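Local coordinates for AlkZ (Streptomyces sahachiroi, PDB 5UUJ), which belongs to the AlkZ-like family of DNA glycosylases, a group within the helix-turn-helix clan, and is built as a single chain rich in helices, at residues 6-9 with 10-13; 118-121 with 122-126. All blocks are in the same frame, centred on the assembly; numbering follows the deposited sequence.

Interaction 1: 6-9 with 10-13; sequences KASW and RQVF
S8 and Q11 grip each other twice, each side chain taking the other's backbone N-H. The S8 hydroxyl, set between its own backbone N and carbonyl carbon (chi1 69°), faces the first turn of the helix, and OG accepts from Q11 N at 3.1 Å. In return Q11 extends beyond CG back along the incoming strand, bringing its amide oxygen OE1 to S8 N at 3.2 Å; this donor lies in the amide plane, on a lone pair, and the bond is nearly straight at 163°. Beyond CB, the Q11 chain passes alongside the hydroxyl, CG lying 3.3 Å from S8 OG. OE1 also rests on A7 CA and accepts from a water that donates to K6 O as well, so strand 6-7 is tied to the same amide, whose NE2 end is held by the carbonyl of T275. Behind the cap, V12 N donates to S8 O and F13 N to W9 O, the first rungs of helical bonding. The aromatic groups stand apart from this polar cluster. W9 and V12 run alongside each other in the same direction, with CE3 of the indole 4.1 Å from V12 CB. F13 crosses W9 at a slant: their planes are only 25° apart, but the rings are displaced until little of one covers the other, with 6.0 Å between the F13 centroid and that of the six-membered indole ring. What lies over one face of F13 is instead the W9 carbonyl oxygen, 3.1 Å from CG, while CZ reaches W9 CB. V257 of strand 252-257, parallel to 6-7 in the same sheet, touches both W9 and V12, so the helix start packs on its own strand's sheet. Reciprocal bonds between S8 and Q11 define a capping box, with S8 as N-cap of helix 9-19.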
loop_
_atom_site.group_PDB
_atom_site.type_symbol
_atom_site.label_atom_id
_atom_site.label_comp_id
_atom_site.label_asym_id
_atom_site.label_seq_id
_atom_site.Cartn_x
_atom_site.Cartn_y
_atom_site.Cartn_z
ATOM N N LYS A 6 -28.478 -4.429 -0.689
ATOM C CA LYS A 6 -28.119 -3.302 -1.540
ATOM C C LYS A 6 -27.430 -2.224 -0.714
ATOM O O LYS A 6 -27.600 -2.154 0.504
ATOM C CB LYS A 6 -29.356 -2.722 -2.233
ATOM C CG LYS A 6 -29.985 -3.649 -3.264
ATOM C CD LYS A 6 -30.952 -2.895 -4.165
ATOM C CE LYS A 6 -31.398 -3.743 -5.354
ATOM N NZ LYS A 6 -32.271 -4.882 -4.950
ATOM N N ALA A 7 -26.640 -1.397 -1.388
ATOM C CA ALA A 7 -26.013 -0.245 -0.756
ATOM C C ALA A 7 -25.682 0.783 -1.822
ATOM O O ALA A 7 -25.488 0.435 -2.982
ATOM C CB ALA A 7 -24.761 -0.657 -0.000
ATOM N N SER A 8 -25.640 2.051 -1.434
ATOM C CA SER A 8 -25.218 3.105 -2.345
ATOM C C SER A 8 -23.707 3.262 -2.264
ATOM O O SER A 8 -23.079 2.785 -1.319
ATOM C CB SER A 8 -25.904 4.424 -2.007
ATOM O OG SER A 8 -25.418 4.934 -0.779
ATOM N N TRP A 9 -23.121 3.937 -3.246
ATOM C CA TRP A 9 -21.682 4.154 -3.239
ATOM C C TRP A 9 -21.291 5.125 -2.135
ATOM O O TRP A 9 -20.236 4.978 -1.522
ATOM C CB TRP A 9 -21.199 4.664 -4.598
ATOM C CG TRP A 9 -20.987 3.552 -5.574
ATOM C CD1 TRP A 9 -21.679 3.329 -6.724
ATOM C CD2 TRP A 9 -20.029 2.491 -5.467
ATOM N NE1 TRP A 9 -21.208 2.198 -7.348
ATOM C CE2 TRP A 9 -20.194 1.666 -6.596
ATOM C CE3 TRP A 9 -19.048 2.161 -4.528
ATOM C CZ2 TRP A 9 -19.414 0.533 -6.814
ATOM C CZ3 TRP A 9 -18.276 1.036 -4.744
ATOM C CH2 TRP A 9 -18.463 0.236 -5.880
ATOM N N ARG A 10 -22.142 6.108 -1.871
ATOM C CA ARG A 10 -21.850 7.081 -0.825
ATOM C C ARG A 10 -21.941 6.447 0.563
ATOM O O ARG A 10 -21.277 6.896 1.491
ATOM C CB ARG A 10 -22.779 8.285 -0.940
ATOM C CG ARG A 10 -22.359 9.233 -2.053
ATOM C CD ARG A 10 -23.281 10.425 -2.193
ATOM N NE ARG A 10 -23.180 11.340 -1.060
ATOM C CZ ARG A 10 -23.734 12.546 -1.025
ATOM N NH1 ARG A 10 -24.428 12.996 -2.062
ATOM N NH2 ARG A 10 -23.590 13.311 0.048
ATOM N N GLN A 11 -22.749 5.401 0.706
ATOM C CA GLN A 11 -22.691 4.579 1.911
ATOM C C GLN A 11 -21.330 3.899 2.009
ATOM O O GLN A 11 -20.671 3.957 3.046
ATOM C CB GLN A 11 -23.793 3.525 1.922
ATOM C CG GLN A 11 -25.151 4.037 2.342
ATOM C CD GLN A 11 -26.132 2.910 2.586
ATOM O OE1 GLN A 11 -26.470 2.157 1.669
ATOM N NE2 GLN A 11 -26.585 2.776 3.829
ATOM N N VAL A 12 -20.918 3.256 0.917
ATOM C CA VAL A 12 -19.648 2.542 0.870
ATOM C C VAL A 12 -18.482 3.483 1.175
ATOM O O VAL A 12 -17.589 3.136 1.944
ATOM C CB VAL A 12 -19.437 1.867 -0.507
ATOM C CG1 VAL A 12 -18.004 1.356 -0.671
ATOM C CG2 VAL A 12 -20.428 0.720 -0.687
ATOM N N PHE A 13 -18.499 4.675 0.586
ATOM C CA PHE A 13 -17.417 5.635 0.787
ATOM C C PHE A 13 -17.303 6.035 2.253
ATOM O O PHE A 13 -16.203 6.085 2.809
ATOM C CB PHE A 13 -17.628 6.885 -0.071
ATOM C CG PHE A 13 -17.621 6.622 -1.549
ATOM C CD1 PHE A 13 -16.919 5.549 -2.081
ATOM C CD2 PHE A 13 -18.320 7.449 -2.411
ATOM C CE1 PHE A 13 -16.914 5.311 -3.441
ATOM C CE2 PHE A 13 -18.318 7.215 -3.776
ATOM C CZ PHE A 13 -17.614 6.145 -4.288
HETATM O O HOH W 1 -27.481 -0.396 2.512
#

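Interaction 2: 118-121 with 122-126; sequences RQVD and ELTEE
E122 and R118 meet one turn apart on helix 117-130, an i to i+4 pair of opposite charges on an amphipathic alpha-helix. From the backbone, E122 CB sits against the carbonyl oxygen of Q119. CG, set beside the E122 backbone N, passes 3.4 Å from R118 O, the acceptor for E122 N, and lies over one face of the R118 guanidinium. The chain then runs extended to the carboxylate. Its OE2 reaches 3.8 Å from R118 NE, a long salt bridge that is an electrostatic pairing without a directed hydrogen bond: the oxygen stands well above the guanidinium plane, and the two flat groups are turned 79° apart. The arginine comes over because its chain turns about the CB-CG bond (chi2 74°), laying the group across the glutamate. OE1 takes the other branch, toward Q119, where it lies 4.1 Å from CG; a water accepts from Q119 NE2 and donates weakly to OE1, while Q119 OE1 accepts from T116 N. A second water accepts from R118 NH1 and donates to E125 OE2, linking the arginine to a further acid whose charged atoms do not touch it. On the buried side, V120 and L123 lie against helix 162-172, which they reach at P168 and V165. R172 of that helix forms a salt bridge with D121 OD1 and a hydrogen bond with T124 OG1, fastening the polar flank of helix 117-130 as well. T124 is doubly bound to the preceding turn: its N and its OG1 both donate to V120 O, each at 2.9 Å, and they reach that oxygen from opposite faces of the carbonyl plane, OG1 rising 38° out of it.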
loop_
_atom_site.group_PDB
_atom_site.type_symbol
_atom_site.label_atom_id
_atom_site.label_comp_id
_atom_site.label_asym_id
_atom_site.label_seq_id
_atom_site.Cartn_x
_atom_site.Cartn_y
_atom_site.Cartn_z
ATOM N N ARG A 118 16.507 -20.820 -11.492
ATOM C CA ARG A 118 17.441 -21.587 -10.675
ATOM C C ARG A 118 18.294 -20.637 -9.847
ATOM O O ARG A 118 18.508 -20.850 -8.653
ATOM C CB ARG A 118 18.333 -22.476 -11.546
ATOM C CG ARG A 118 19.343 -23.312 -10.766
ATOM C CD ARG A 118 18.675 -24.466 -10.040
ATOM N NE ARG A 118 19.505 -24.989 -8.954
ATOM C CZ ARG A 118 19.392 -24.638 -7.673
ATOM N NH1 ARG A 118 18.473 -23.759 -7.289
ATOM N NH2 ARG A 118 20.200 -25.174 -6.768
ATOM N N GLN A 119 18.770 -19.580 -10.493
ATOM C CA GLN A 119 19.636 -18.607 -9.843
ATOM C C GLN A 119 18.897 -17.764 -8.806
ATOM O O GLN A 119 19.495 -17.323 -7.829
ATOM C CB GLN A 119 20.280 -17.702 -10.889
ATOM C CG GLN A 119 21.432 -18.357 -11.621
ATOM C CD GLN A 119 21.888 -17.555 -12.818
ATOM O OE1 GLN A 119 21.092 -16.877 -13.466
ATOM N NE2 GLN A 119 23.179 -17.625 -13.118
ATOM N N VAL A 120 17.605 -17.530 -9.019
ATOM C CA VAL A 120 16.805 -16.807 -8.034
ATOM C C VAL A 120 16.743 -17.624 -6.743
ATOM O O VAL A 120 16.872 -17.076 -5.650
ATOM C CB VAL A 120 15.378 -16.509 -8.554
ATOM C CG1 VAL A 120 14.472 -16.008 -7.433
ATOM C CG2 VAL A 120 15.428 -15.479 -9.671
ATOM N N ASP A 121 16.565 -18.936 -6.875
ATOM C CA ASP A 121 16.536 -19.820 -5.714
ATOM C C ASP A 121 17.867 -19.786 -4.974
ATOM O O ASP A 121 17.900 -19.707 -3.746
ATOM C CB ASP A 121 16.213 -21.260 -6.127
ATOM C CG ASP A 121 14.780 -21.434 -6.593
ATOM O OD1 ASP A 121 13.958 -20.512 -6.392
ATOM O OD2 ASP A 121 14.473 -22.509 -7.153
ATOM N N GLU A 122 18.963 -19.853 -5.725
ATOM C CA GLU A 122 20.295 -19.813 -5.134
ATOM C C GLU A 122 20.505 -18.508 -4.376
ATOM O O GLU A 122 21.033 -18.503 -3.262
ATOM C CB GLU A 122 21.368 -19.975 -6.208
ATOM C CG GLU A 122 21.392 -21.346 -6.859
ATOM C CD GLU A 122 22.312 -21.403 -8.063
ATOM O OE1 GLU A 122 22.961 -20.381 -8.372
ATOM O OE2 GLU A 122 22.389 -22.468 -8.705
ATOM N N LEU A 123 20.079 -17.405 -4.983
ATOM C CA LEU A 123 20.200 -16.092 -4.361
ATOM C C LEU A 123 19.366 -15.996 -3.095
ATOM O O LEU A 123 19.793 -15.395 -2.112
ATOM C CB LEU A 123 19.779 -14.998 -5.336
ATOM C CG LEU A 123 20.756 -14.733 -6.475
ATOM C CD1 LEU A 123 20.060 -13.935 -7.559
ATOM C CD2 LEU A 123 21.994 -14.004 -5.965
ATOM N N THR A 124 18.172 -16.581 -3.131
ATOM C CA THR A 124 17.285 -16.585 -1.976
ATOM C C THR A 124 17.997 -17.210 -0.780
ATOM O O THR A 124 18.026 -16.636 0.310
ATOM C CB THR A 124 15.981 -17.357 -2.269
ATOM O OG1 THR A 124 15.261 -16.700 -3.319
ATOM C CG2 THR A 124 15.095 -17.433 -1.031
ATOM N N GLU A 125 18.580 -18.381 -1.007
ATOM C CA GLU A 125 19.291 -19.120 0.028
ATOM C C GLU A 125 20.492 -18.345 0.554
ATOM O O GLU A 125 20.686 -18.224 1.762
ATOM C CB GLU A 125 19.759 -20.476 -0.512
ATOM C CG GLU A 125 18.625 -21.391 -0.956
ATOM C CD GLU A 125 19.091 -22.546 -1.835
ATOM O OE1 GLU A 125 20.306 -22.656 -2.111
ATOM O OE2 GLU A 125 18.230 -23.347 -2.253
ATOM N N GLU A 126 21.295 -17.814 -0.360
ATOM C CA GLU A 126 22.558 -17.200 0.020
ATOM C C GLU A 126 22.347 -15.848 0.697
ATOM O O GLU A 126 23.043 -15.516 1.655
ATOM C CB GLU A 126 23.460 -17.047 -1.204
ATOM C CG GLU A 126 24.937 -17.013 -0.870
ATOM C CD GLU A 126 25.433 -18.310 -0.252
ATOM O OE1 GLU A 126 26.507 -18.288 0.382
ATOM O OE2 GLU A 126 24.755 -19.350 -0.401
HETATM O O HOH W 2 17.714 -24.296 -4.622
HETATM O O HOH W 3 24.632 -19.636 -11.155
#

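Interactions 1 and 2 are both local, yet they lie far apart: their centres are 47 Å from one another, their nearest atoms about 37 Å, and they sit on opposite sides of the chain's centre. In sequence the 6-13 contact precedes the 118-126 contact, with no overlap. They also differ in kind. At 6-13 a strand hands over to a helix, and two side chains trade bonds with each other's backbone N-H across the helix start; at 118-126 the helix is already under way, and side chains one turn apart meet on its surface while others reach out to R172 and R150. Each site faces a different neighbour, strand 252-257 for interaction 1 and helix 162-172 for interaction 2.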